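Local coordinates for protein STE5 (Saccharomyces cerevisiae, PDB 3FZE) that scaffolds the yeast mating MAP kinase pathway, its minimal scaffold domain acting as a co-catalyst for phosphorylation of Fus3 by Ste7, at residues 57-62 with 91-96; 111-116 with 133-138; 119-122 with 128-131. One frame throughout, in Å; residues are numbered along the deposited sequence.

Interaction 1: 57-62 with 91-96; sequences CFVDRN and TQFSPI
Gln92 NE2 donates to the backbone O of Asn62 at 3.0 Å, in a nearly straight bond with an N-H...O angle of 173°. The acceptor lies in the plane of the Gln92 amide, while the donor stands slightly tilted from the plane of the Asn62 carbonyl. The bend at chi2 (-77°) turns the Gln92 amide back toward Asn62. Its OE1 is also engaged, by Asn63 ND2, so both ends of the amide hold residues 62-63. An Asx turn shapes this part of the chain: Asp60 OD1 accepts from Asn62 N at 2.9 Å, from above the carboxylate plane. The setting is the vWA-like alpha/beta/alpha fold: strand 55-60 meets the loop that leads into helix 95-102, and Ser94 is the N-cap of that helix. Farther back along the strand the contact becomes apolar. Val59 and Phe93 cross at about a right angle, and Val59 CG2 lies 3.8 Å from Phe93 CG. Cys57 SG reaches Phe93 CD1 at 3.9 Å, an oblique sulfur-aromatic contact. Val59 CG1 touches Phe93 CB. Leu98 of the helix, Ile23 of strand 19-26 and Val65 of strand 65-68 also pack on Phe93.

Interaction 2: 111-116 with 133-138; sequences LGIVAV and RCFTSF
Ile113 lays its CD1 methyl over one face of the Phe135 ring, and this CH-pi contact carries the interaction. Ile113 CD1 sits 4.0 Å from the centroid of the Phe135 ring, only 16° off the ring normal. It is displaced toward the rim on the CD2 side, where Ile113 CD1 comes within 3.8 Å of Phe135 CD2. The two side chains cross at about a right angle. Ile113 CG1 follows behind CD1 and touches Phe135 CG and CB, so the whole ethyl branch of the isoleucine is used. That branch is anti to the carbonyl carbon (chi1 -57°), which carries it off the strand toward the ring. Leu111 meets the same part of the ring more obliquely. Leu111 CD2 lies 4.0 Å from Phe135 CD2 and a little farther from Phe135 CE2. Leu111 and Ile113 are two residues apart on one strand, so their side chains leave it on the same side and share the phenyl ring. No direct hydrogen bond joins the segments. One water donates to Phe135 O at 2.7 Å and makes a weak bond to Leu111 O. The ring thus rests on the start of strand 111-117, a strand of the central sheet of the vWA-like fold. Strand 19-26 lies next to it and sends Ala21 and Ile23 against Ile113. Lys99 of helix 95-102 and Ile107 from the loop after it also touch Phe135, and Cys134 packs on that helix too.

Interaction 3: 119-122 with 128-131; sequences SNME and LFQD
Met121 packs its side chain against the CE2-CZ corner of the Phe129 ring in a Met-aromatic contact. Both residues belong to the long connection between strands 111-117 and 145-150 of the vWA-like fold, and Met121 is the centre of an inverse gamma turn. Met121 CB touches the ring first, 4.1 Å from Phe129 CZ. The chain then bends at chi2 (-63°) and again at chi3 (-69°). These bends bring SD between two partners. Met121 SD lies 4.2 Å from Leu128 CD1 and equally near Phe129 CE2. Met121 SD is 5.4 Å from the centroid of the Phe129 ring and well off the normal, so its approach is oblique. The tip, Met121 CE, turns back to the ring and comes closest, at 3.5 Å from Phe129 CE2, with Phe129 CZ only slightly farther. Backbone atoms of 119-122 complete the contact. Glu122 C stands over one face of the ring, offset toward its rim, while Met121 O approaches CZ. An alanine at Phe129 is likely to leave the Met121 methyl without its aromatic partner and open a gap beside the peptide of Glu122. Lys149 of strand 145-150 packs against both Met121 and Leu128, and Lys147 also touches Leu128. Met121 further meets Leu153 and Tyr157 in loops. Lys160 touches Phe129. Glu122 O lies on the same side of the ring as Glu122 C, 4.0 Å from Phe129 CD2.

In the fold
Interactions 1 and 2 each put one segment on the central sheet; interaction 3 lies in the connection between strands 111-117 and 145-150. Interaction 1 comes first in sequence. Interaction 3 lies within the stretch between the two segments of interaction 2. Their centres are about 11 Å (1 and 3), 15 Å (1 and 2) and 16 Å (2 and 3) apart. Segment 91-96 links them. Pro95 O lies 3.7 Å from Phe135 CE1 of interaction 2, and Cys134 SG packs on Pro95 and Ile96. Gln130 of interaction 3 packs against Phe93. Ala115 O touches Leu128 CD2 at 3.6 Å, joining interactions 2 and 3. All lie in the Fus3-binding family region, but none includes a bound ligand.

Interaction 1: 57-62 with 91-96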
ATOM      1  N   CYS A  57      -3.986   2.816   4.374  1.00 12.32           N
ATOM      2  CA  CYS A  57      -4.454   1.930   5.421  1.00 14.62           C
ATOM      3  C   CYS A  57      -3.301   1.016   5.802  1.00 13.59           C
ATOM      4  O   CYS A  57      -2.676   0.422   4.938  1.00 14.70           O
ATOM      5  CB  CYS A  57      -5.635   1.109   4.916  1.00 12.05           C
ATOM      6  SG  CYS A  57      -6.358   0.039   6.181  1.00 16.58           S
ATOM      7  N   PHE A  58      -3.011   0.944   7.099  1.00 13.46           N
ATOM      8  CA  PHE A  58      -2.012   0.027   7.633  1.00 13.87           C
ATOM      9  C   PHE A  58      -2.708  -1.166   8.272  1.00 14.69           C
ATOM     10  O   PHE A  58      -3.666  -0.994   9.023  1.00 13.83           O
ATOM     11  CB  PHE A  58      -1.152   0.724   8.689  1.00 15.12           C
ATOM     12  CG  PHE A  58      -0.095   1.620   8.120  1.00 17.57           C
ATOM     13  CD1 PHE A  58       1.045   1.088   7.535  1.00 22.36           C
ATOM     14  CD2 PHE A  58      -0.224   2.994   8.201  1.00 19.58           C
ATOM     15  CE1 PHE A  58       2.034   1.922   7.013  1.00 20.66           C
ATOM     16  CE2 PHE A  58       0.761   3.836   7.689  1.00 19.18           C
ATOM     17  CZ  PHE A  58       1.878   3.294   7.087  1.00 20.12           C
ATOM     18  N   VAL A  59      -2.214  -2.365   7.973  1.00 13.01           N
ATOM     19  CA  VAL A  59      -2.803  -3.611   8.465  1.00 14.23           C
ATOM     20  C   VAL A  59      -1.710  -4.473   9.074  1.00 15.42           C
ATOM     21  O   VAL A  59      -0.613  -4.572   8.519  1.00 14.61           O
ATOM     22  CB  VAL A  59      -3.480  -4.381   7.319  1.00 14.51           C
ATOM     23  CG1 VAL A  59      -4.130  -5.677   7.830  1.00 14.25           C
ATOM     24  CG2 VAL A  59      -4.505  -3.490   6.632  1.00 17.46           C
ATOM     25  N   ASP A  60      -1.987  -5.095  10.215  1.00 12.81           N
ATOM     26  CA  ASP A  60      -0.989  -5.973  10.827  1.00 14.10           C
ATOM     27  C   ASP A  60      -0.979  -7.377  10.210  1.00 14.90           C
ATOM     28  O   ASP A  60      -1.782  -7.690   9.331  1.00 15.49           O
ATOM     29  CB  ASP A  60      -1.052  -5.974  12.372  1.00 15.86           C
ATOM     30  CG  ASP A  60      -2.216  -6.790  12.953  1.00 18.19           C
ATOM     31  OD1 ASP A  60      -2.839  -7.598  12.240  1.00 17.62           O
ATOM     32  OD2 ASP A  60      -2.484  -6.621  14.163  1.00 17.71           O
ATOM     33  N   ARG A  61      -0.056  -8.214  10.664  1.00 19.07           N
ATOM     34  CA  ARG A  61       0.128  -9.520  10.044  1.00 19.25           C
ATOM     35  C   ARG A  61      -1.047 -10.471  10.258  1.00 19.47           C
ATOM     36  O   ARG A  61      -1.158 -11.480   9.564  1.00 21.31           O
ATOM     37  CB  ARG A  61       1.433 -10.165  10.501  1.00 19.07           C
ATOM     38  CG  ARG A  61       1.499 -10.493  11.969  1.00 20.79           C
ATOM     39  CD  ARG A  61       2.892 -10.995  12.307  1.00 32.39           C
ATOM     40  NE  ARG A  61       2.994 -11.444  13.691  1.00 33.13           N
ATOM     41  CZ  ARG A  61       4.091 -11.973  14.224  1.00 47.83           C
ATOM     42  NH1 ARG A  61       5.186 -12.127  13.489  1.00 51.12           N
ATOM     43  NH2 ARG A  61       4.092 -12.356  15.494  1.00 52.08           N
ATOM     44  N   ASN A  62      -1.919 -10.135  11.202  1.00 17.43           N
ATOM     45  CA  ASN A  62      -3.139 -10.913  11.445  1.00 17.51           C
ATOM     46  C   ASN A  62      -4.401 -10.257  10.892  1.00 18.61           C
ATOM     47  O   ASN A  62      -5.520 -10.622  11.268  1.00 19.97           O
ATOM     48  CB  ASN A  62      -3.284 -11.186  12.935  1.00 21.81           C
ATOM     49  CG  ASN A  62      -2.180 -12.056  13.445  1.00 24.50           C
ATOM     50  OD1 ASN A  62      -1.951 -13.141  12.908  1.00 28.54           O
ATOM     51  ND2 ASN A  62      -1.465 -11.588  14.460  1.00 22.20           N
ATOM     52  N   THR A  91     -10.500  -4.573  14.688  1.00 18.49           N
ATOM     53  CA  THR A  91     -11.156  -4.426  13.388  1.00 19.86           C
ATOM     54  C   THR A  91     -10.415  -5.185  12.292  1.00 21.85           C
ATOM     55  O   THR A  91      -9.291  -4.828  11.945  1.00 20.33           O
ATOM     56  CB  THR A  91     -11.242  -2.947  12.961  1.00 22.69           C
ATOM     57  OG1 THR A  91     -11.890  -2.183  13.988  1.00 27.83           O
ATOM     58  CG2 THR A  91     -12.024  -2.818  11.650  1.00 24.53           C
ATOM     59  N   GLN A  92     -11.049  -6.220  11.750  1.00 18.47           N
ATOM     60  CA  GLN A  92     -10.477  -6.960  10.624  1.00 19.03           C
ATOM     61  C   GLN A  92     -10.571  -6.164   9.325  1.00 21.81           C
ATOM     62  O   GLN A  92     -11.591  -5.541   9.036  1.00 22.10           O
ATOM     63  CB  GLN A  92     -11.172  -8.310  10.444  1.00 22.86           C
ATOM     64  CG  GLN A  92     -10.691  -9.367  11.431  1.00 21.88           C
ATOM     65  CD  GLN A  92      -9.338  -9.961  11.058  1.00 22.10           C
ATOM     66  OE1 GLN A  92      -9.208 -10.674  10.049  1.00 22.07           O
ATOM     67  NE2 GLN A  92      -8.330  -9.699  11.885  1.00 18.28           N
ATOM     68  N   PHE A  93      -9.498  -6.188   8.545  1.00 17.20           N
ATOM     69  CA  PHE A  93      -9.484  -5.506   7.260  1.00 20.81           C
ATOM     70  C   PHE A  93     -10.179  -6.284   6.137  1.00 19.75           C
ATOM     71  O   PHE A  93     -10.067  -7.501   6.041  1.00 20.99           O
ATOM     72  CB  PHE A  93      -8.051  -5.204   6.829  1.00 16.70           C
ATOM     73  CG  PHE A  93      -7.965  -4.640   5.447  1.00 17.55           C
ATOM     74  CD1 PHE A  93      -8.128  -3.282   5.236  1.00 21.31           C
ATOM     75  CD2 PHE A  93      -7.776  -5.473   4.354  1.00 18.51           C
ATOM     76  CE1 PHE A  93      -8.070  -2.754   3.958  1.00 22.38           C
ATOM     77  CE2 PHE A  93      -7.714  -4.944   3.066  1.00 21.32           C
ATOM     78  CZ  PHE A  93      -7.870  -3.590   2.874  1.00 21.47           C
ATOM     79  N   SER A  94     -10.875  -5.555   5.272  1.00 21.29           N
ATOM     80  CA  SER A  94     -11.325  -6.085   3.990  1.00 21.36           C
ATOM     81  C   SER A  94     -11.430  -4.911   3.034  1.00 20.07           C
ATOM     82  O   SER A  94     -11.571  -3.763   3.468  1.00 18.15           O
ATOM     83  CB  SER A  94     -12.684  -6.784   4.104  1.00 21.06           C
ATOM     84  OG  SER A  94     -13.716  -5.859   4.415  1.00 21.03           O
ATOM     85  N   PRO A  95     -11.340  -5.184   1.728  1.00 19.65           N
ATOM     86  CA  PRO A  95     -11.489  -4.077   0.779  1.00 20.55           C
ATOM     87  C   PRO A  95     -12.845  -3.381   0.920  1.00 20.02           C
ATOM     88  O   PRO A  95     -12.889  -2.151   0.908  1.00 19.78           O
ATOM     89  CB  PRO A  95     -11.357  -4.767  -0.580  1.00 25.59           C
ATOM     90  CG  PRO A  95     -10.454  -5.931  -0.301  1.00 29.11           C
ATOM     91  CD  PRO A  95     -10.847  -6.413   1.081  1.00 23.43           C
ATOM     92  N   ILE A  96     -13.929  -4.143   1.061  1.00 21.82           N
ATOM     93  CA  ILE A  96     -15.237  -3.518   1.226  1.00 23.68           C
ATOM     94  C   ILE A  96     -15.304  -2.682   2.503  1.00 21.41           C
ATOM     95  O   ILE A  96     -15.873  -1.592   2.502  1.00 21.70           O
ATOM     96  CB  ILE A  96     -16.409  -4.536   1.190  1.00 31.38           C
ATOM     97  CG1 ILE A  96     -17.746  -3.791   1.223  1.00 35.33           C
ATOM     98  CG2 ILE A  96     -16.331  -5.505   2.351  1.00 31.04           C
ATOM     99  CD1 ILE A  96     -17.877  -2.740   0.148  1.00 35.02           C
TER

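Interaction 2: 111-116 with 133-138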
ATOM      1  N   LEU A 111      -9.543   5.870  -8.969  1.00 22.75           N
ATOM      2  CA  LEU A 111      -8.727   5.575  -7.807  1.00 20.40           C
ATOM      3  C   LEU A 111      -7.810   4.390  -8.068  1.00 28.71           C
ATOM      4  O   LEU A 111      -8.272   3.295  -8.387  1.00 40.15           O
ATOM      5  CB  LEU A 111      -9.647   5.287  -6.619  1.00 21.41           C
ATOM      6  CG  LEU A 111      -9.042   5.007  -5.248  1.00 27.61           C
ATOM      7  CD1 LEU A 111      -8.157   6.160  -4.815  1.00 24.18           C
ATOM      8  CD2 LEU A 111     -10.178   4.769  -4.248  1.00 30.01           C
ATOM      9  N   GLY A 112      -6.505   4.619  -7.949  1.00 25.27           N
ATOM     10  CA  GLY A 112      -5.533   3.544  -8.034  1.00 22.64           C
ATOM     11  C   GLY A 112      -5.348   2.900  -6.672  1.00 22.77           C
ATOM     12  O   GLY A 112      -5.181   3.592  -5.673  1.00 24.79           O
ATOM     13  N   ILE A 113      -5.394   1.574  -6.636  1.00 22.06           N
ATOM     14  CA  ILE A 113      -5.244   0.831  -5.396  1.00 19.84           C
ATOM     15  C   ILE A 113      -3.917   0.100  -5.386  1.00 19.52           C
ATOM     16  O   ILE A 113      -3.608  -0.654  -6.307  1.00 26.24           O
ATOM     17  CB  ILE A 113      -6.380  -0.193  -5.203  1.00 23.42           C
ATOM     18  CG1 ILE A 113      -7.733   0.506  -5.250  1.00 23.84           C
ATOM     19  CG2 ILE A 113      -6.195  -0.954  -3.891  1.00 25.23           C
ATOM     20  CD1 ILE A 113      -7.917   1.509  -4.168  1.00 25.44           C
ATOM     21  N   VAL A 114      -3.135   0.324  -4.333  1.00 15.87           N
ATOM     22  CA  VAL A 114      -1.826  -0.295  -4.235  1.00 16.73           C
ATOM     23  C   VAL A 114      -1.783  -1.071  -2.925  1.00 16.27           C
ATOM     24  O   VAL A 114      -1.792  -0.481  -1.850  1.00 19.45           O
ATOM     25  CB  VAL A 114      -0.699   0.754  -4.266  1.00 17.70           C
ATOM     26  CG1 VAL A 114       0.663   0.082  -4.177  1.00 22.96           C
ATOM     27  CG2 VAL A 114      -0.797   1.598  -5.540  1.00 18.12           C
ATOM     28  N   ALA A 115      -1.765  -2.393  -3.023  1.00 17.44           N
ATOM     29  CA  ALA A 115      -1.750  -3.247  -1.840  1.00 16.56           C
ATOM     30  C   ALA A 115      -0.405  -3.953  -1.733  1.00 13.78           C
ATOM     31  O   ALA A 115      -0.029  -4.722  -2.611  1.00 19.20           O
ATOM     32  CB  ALA A 115      -2.905  -4.262  -1.894  1.00 17.89           C
ATOM     33  N   VAL A 116       0.328  -3.674  -0.659  1.00 19.08           N
ATOM     34  CA  VAL A 116       1.649  -4.245  -0.478  1.00 18.31           C
ATOM     35  C   VAL A 116       1.726  -4.913   0.893  1.00 19.02           C
ATOM     36  O   VAL A 116       1.291  -4.339   1.897  1.00 16.84           O
ATOM     37  CB  VAL A 116       2.752  -3.170  -0.580  1.00 19.98           C
ATOM     38  CG1 VAL A 116       4.128  -3.821  -0.628  1.00 18.79           C
ATOM     39  CG2 VAL A 116       2.534  -2.274  -1.815  1.00 20.78           C
ATOM     40  N   ARG A 133     -12.717  -6.201  -5.555  1.00 49.62           N
ATOM     41  CA  ARG A 133     -14.087  -6.091  -6.043  1.00 62.47           C
ATOM     42  C   ARG A 133     -14.696  -4.692  -6.063  1.00 56.27           C
ATOM     43  O   ARG A 133     -14.974  -4.136  -7.121  1.00 61.01           O
ATOM     44  CB  ARG A 133     -14.988  -7.004  -5.208  1.00 20.00           C
ATOM     45  N   CYS A 134     -14.916  -4.148  -4.875  1.00 44.89           N
ATOM     46  CA  CYS A 134     -15.739  -2.963  -4.671  1.00 38.40           C
ATOM     47  C   CYS A 134     -15.140  -1.674  -5.217  1.00 36.80           C
ATOM     48  O   CYS A 134     -15.825  -0.658  -5.312  1.00 41.93           O
ATOM     49  CB  CYS A 134     -15.944  -2.788  -3.175  1.00 39.48           C
ATOM     50  SG  CYS A 134     -14.364  -2.924  -2.305  1.00 30.30           S
ATOM     51  N   PHE A 135     -13.856  -1.697  -5.546  1.00 33.89           N
ATOM     52  CA  PHE A 135     -13.229  -0.514  -6.105  1.00 35.08           C
ATOM     53  C   PHE A 135     -13.472  -0.453  -7.617  1.00 44.84           C
ATOM     54  O   PHE A 135     -12.674   0.103  -8.368  1.00 48.40           O
ATOM     55  CB  PHE A 135     -11.749  -0.429  -5.718  1.00 35.56           C
ATOM     56  CG  PHE A 135     -11.533  -0.194  -4.246  1.00 31.80           C
ATOM     57  CD1 PHE A 135     -11.219  -1.245  -3.401  1.00 32.49           C
ATOM     58  CD2 PHE A 135     -11.689   1.071  -3.703  1.00 28.97           C
ATOM     59  CE1 PHE A 135     -11.047  -1.034  -2.050  1.00 28.93           C
ATOM     60  CE2 PHE A 135     -11.517   1.288  -2.357  1.00 31.28           C
ATOM     61  CZ  PHE A 135     -11.196   0.236  -1.522  1.00 28.49           C
ATOM     62  N   THR A 136     -14.589  -1.046  -8.040  1.00 53.07           N
ATOM     63  CA  THR A 136     -15.135  -0.840  -9.380  1.00 61.79           C
ATOM     64  C   THR A 136     -16.048   0.378  -9.314  1.00 68.40           C
ATOM     65  O   THR A 136     -16.819   0.528  -8.366  1.00 73.09           O
ATOM     66  CB  THR A 136     -15.952  -2.056  -9.870  1.00 68.10           C
ATOM     67  OG1 THR A 136     -17.089  -2.258  -9.019  1.00 62.92           O
ATOM     68  CG2 THR A 136     -15.097  -3.312  -9.878  1.00 68.02           C
ATOM     69  N   SER A 137     -15.967   1.251 -10.312  1.00 70.16           N
ATOM     70  CA  SER A 137     -16.665   2.528 -10.243  1.00 69.46           C
ATOM     71  C   SER A 137     -16.877   3.134 -11.620  1.00 71.72           C
ATOM     72  O   SER A 137     -16.197   4.091 -11.986  1.00 74.86           O
ATOM     73  CB  SER A 137     -15.868   3.508  -9.382  1.00 68.00           C
ATOM     74  N   PHE A 138     -17.826   2.583 -12.372  1.00 66.31           N
ATOM     75  CA  PHE A 138     -18.075   3.035 -13.739  1.00 70.82           C
ATOM     76  C   PHE A 138     -19.168   4.101 -13.841  1.00 67.99           C
ATOM     77  O   PHE A 138     -20.355   3.791 -13.729  1.00 65.46           O
ATOM     78  CB  PHE A 138     -18.411   1.846 -14.645  1.00 70.29           C
ATOM     79  CG  PHE A 138     -18.507   2.201 -16.104  1.00 70.64           C
ATOM     80  CD1 PHE A 138     -17.383   2.604 -16.808  1.00 69.89           C
ATOM     81  CD2 PHE A 138     -19.718   2.117 -16.776  1.00 76.08           C
ATOM     82  CE1 PHE A 138     -17.465   2.930 -18.151  1.00 75.24           C
ATOM     83  CE2 PHE A 138     -19.807   2.441 -18.121  1.00 76.62           C
ATOM     84  CZ  PHE A 138     -18.678   2.847 -18.809  1.00 76.56           C
TER
HETATM   85  O   HOH W   1     -10.052   0.338  -8.761  1.00 54.65           O

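Interaction 3: 119-122 with 128-131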
ATOM      1  N   SER A 119       3.770 -10.014   4.882  1.00 21.44           N
ATOM      2  CA  SER A 119       3.368 -11.041   5.851  1.00 19.25           C
ATOM      3  C   SER A 119       3.135 -12.401   5.203  1.00 23.26           C
ATOM      4  O   SER A 119       3.064 -12.515   3.986  1.00 23.45           O
ATOM      5  CB  SER A 119       2.123 -10.599   6.636  1.00 22.92           C
ATOM      6  OG  SER A 119       0.994 -10.453   5.791  1.00 19.67           O
ATOM      7  N   ASN A 120       3.017 -13.434   6.028  1.00 23.28           N
ATOM      8  CA  ASN A 120       2.879 -14.792   5.522  1.00 27.94           C
ATOM      9  C   ASN A 120       1.700 -14.982   4.572  1.00 29.03           C
ATOM     10  O   ASN A 120       0.626 -14.408   4.769  1.00 27.42           O
ATOM     11  CB  ASN A 120       2.799 -15.779   6.679  1.00 28.80           C
ATOM     12  CG  ASN A 120       4.090 -15.853   7.471  1.00 34.97           C
ATOM     13  OD1 ASN A 120       5.174 -15.603   6.942  1.00 41.08           O
ATOM     14  ND2 ASN A 120       3.979 -16.195   8.747  1.00 40.96           N
ATOM     15  N   MET A 121       1.909 -15.796   3.541  1.00 31.69           N
ATOM     16  CA  MET A 121       0.881 -16.021   2.532  1.00 26.76           C
ATOM     17  C   MET A 121      -0.202 -16.975   3.019  1.00 24.80           C
ATOM     18  O   MET A 121      -0.373 -18.065   2.481  1.00 29.40           O
ATOM     19  CB  MET A 121       1.507 -16.523   1.228  1.00 32.82           C
ATOM     20  CG  MET A 121       2.471 -15.521   0.597  1.00 24.41           C
ATOM     21  SD  MET A 121       1.650 -13.997   0.108  1.00 29.61           S
ATOM     22  CE  MET A 121       0.662 -14.596  -1.259  1.00 29.61           C
ATOM     23  N   GLU A 122      -0.924 -16.554   4.051  1.00 27.41           N
ATOM     24  CA  GLU A 122      -2.064 -17.303   4.568  1.00 25.26           C
ATOM     25  C   GLU A 122      -3.352 -16.637   4.093  1.00 25.81           C
ATOM     26  O   GLU A 122      -3.563 -15.444   4.316  1.00 28.11           O
ATOM     27  CB  GLU A 122      -2.011 -17.355   6.093  1.00 27.76           C
ATOM     28  CG  GLU A 122      -0.858 -18.197   6.620  1.00 35.82           C
ATOM     29  CD  GLU A 122      -0.517 -17.889   8.063  1.00 45.25           C
ATOM     30  OE1 GLU A 122      -1.311 -17.189   8.723  1.00 53.53           O
ATOM     31  OE2 GLU A 122       0.546 -18.347   8.534  1.00 51.22           O
ATOM     32  N   LEU A 128      -3.357  -9.719   0.391  1.00 20.40           N
ATOM     33  CA  LEU A 128      -3.144  -9.990  -1.027  1.00 22.17           C
ATOM     34  C   LEU A 128      -4.129 -11.031  -1.587  1.00 21.92           C
ATOM     35  O   LEU A 128      -4.264 -11.166  -2.805  1.00 26.79           O
ATOM     36  CB  LEU A 128      -1.689 -10.408  -1.287  1.00 23.35           C
ATOM     37  CG  LEU A 128      -0.595  -9.463  -0.775  1.00 23.05           C
ATOM     38  CD1 LEU A 128       0.784 -10.048  -0.974  1.00 23.65           C
ATOM     39  CD2 LEU A 128      -0.690  -8.116  -1.479  1.00 25.18           C
ATOM     40  N   PHE A 129      -4.829 -11.741  -0.707  1.00 24.22           N
ATOM     41  CA  PHE A 129      -5.810 -12.744  -1.135  1.00 25.70           C
ATOM     42  C   PHE A 129      -7.221 -12.170  -1.243  1.00 29.89           C
ATOM     43  O   PHE A 129      -8.153 -12.870  -1.636  1.00 29.99           O
ATOM     44  CB  PHE A 129      -5.855 -13.923  -0.148  1.00 25.48           C
ATOM     45  CG  PHE A 129      -4.630 -14.786  -0.171  1.00 25.00           C
ATOM     46  CD1 PHE A 129      -4.643 -16.009  -0.811  1.00 24.58           C
ATOM     47  CD2 PHE A 129      -3.469 -14.375   0.452  1.00 26.64           C
ATOM     48  CE1 PHE A 129      -3.515 -16.806  -0.831  1.00 27.87           C
ATOM     49  CE2 PHE A 129      -2.340 -15.166   0.431  1.00 26.13           C
ATOM     50  CZ  PHE A 129      -2.361 -16.383  -0.210  1.00 31.80           C
ATOM     51  N   GLN A 130      -7.387 -10.907  -0.874  1.00 27.44           N
ATOM     52  CA  GLN A 130      -8.731 -10.380  -0.651  1.00 26.93           C
ATOM     53  C   GLN A 130      -9.322  -9.832  -1.945  1.00 31.10           C
ATOM     54  O   GLN A 130      -8.602  -9.642  -2.920  1.00 33.53           O
ATOM     55  CB  GLN A 130      -8.710  -9.344   0.480  1.00 28.07           C
ATOM     56  CG  GLN A 130      -8.306  -9.963   1.820  1.00 30.97           C
ATOM     57  CD  GLN A 130      -8.081  -8.946   2.927  1.00 35.77           C
ATOM     58  OE1 GLN A 130      -8.432  -7.772   2.786  1.00 35.84           O
ATOM     59  NE2 GLN A 130      -7.478  -9.392   4.038  1.00 21.49           N
ATOM     60  N   ASP A 131     -10.633  -9.606  -1.965  1.00 32.90           N
ATOM     61  CA  ASP A 131     -11.279  -9.173  -3.200  1.00 46.26           C
ATOM     62  C   ASP A 131     -11.475  -7.659  -3.248  1.00 40.20           C
ATOM     63  O   ASP A 131     -12.242  -7.084  -2.471  1.00 39.06           O
ATOM     64  CB  ASP A 131     -12.584  -9.939  -3.471  1.00 58.98           C
ATOM     65  CG  ASP A 131     -13.732  -9.498  -2.580  1.00 70.37           C
ATOM     66  OD1 ASP A 131     -13.475  -9.010  -1.458  1.00 74.06           O
ATOM     67  OD2 ASP A 131     -14.897  -9.650  -3.005  1.00 76.89           O
TER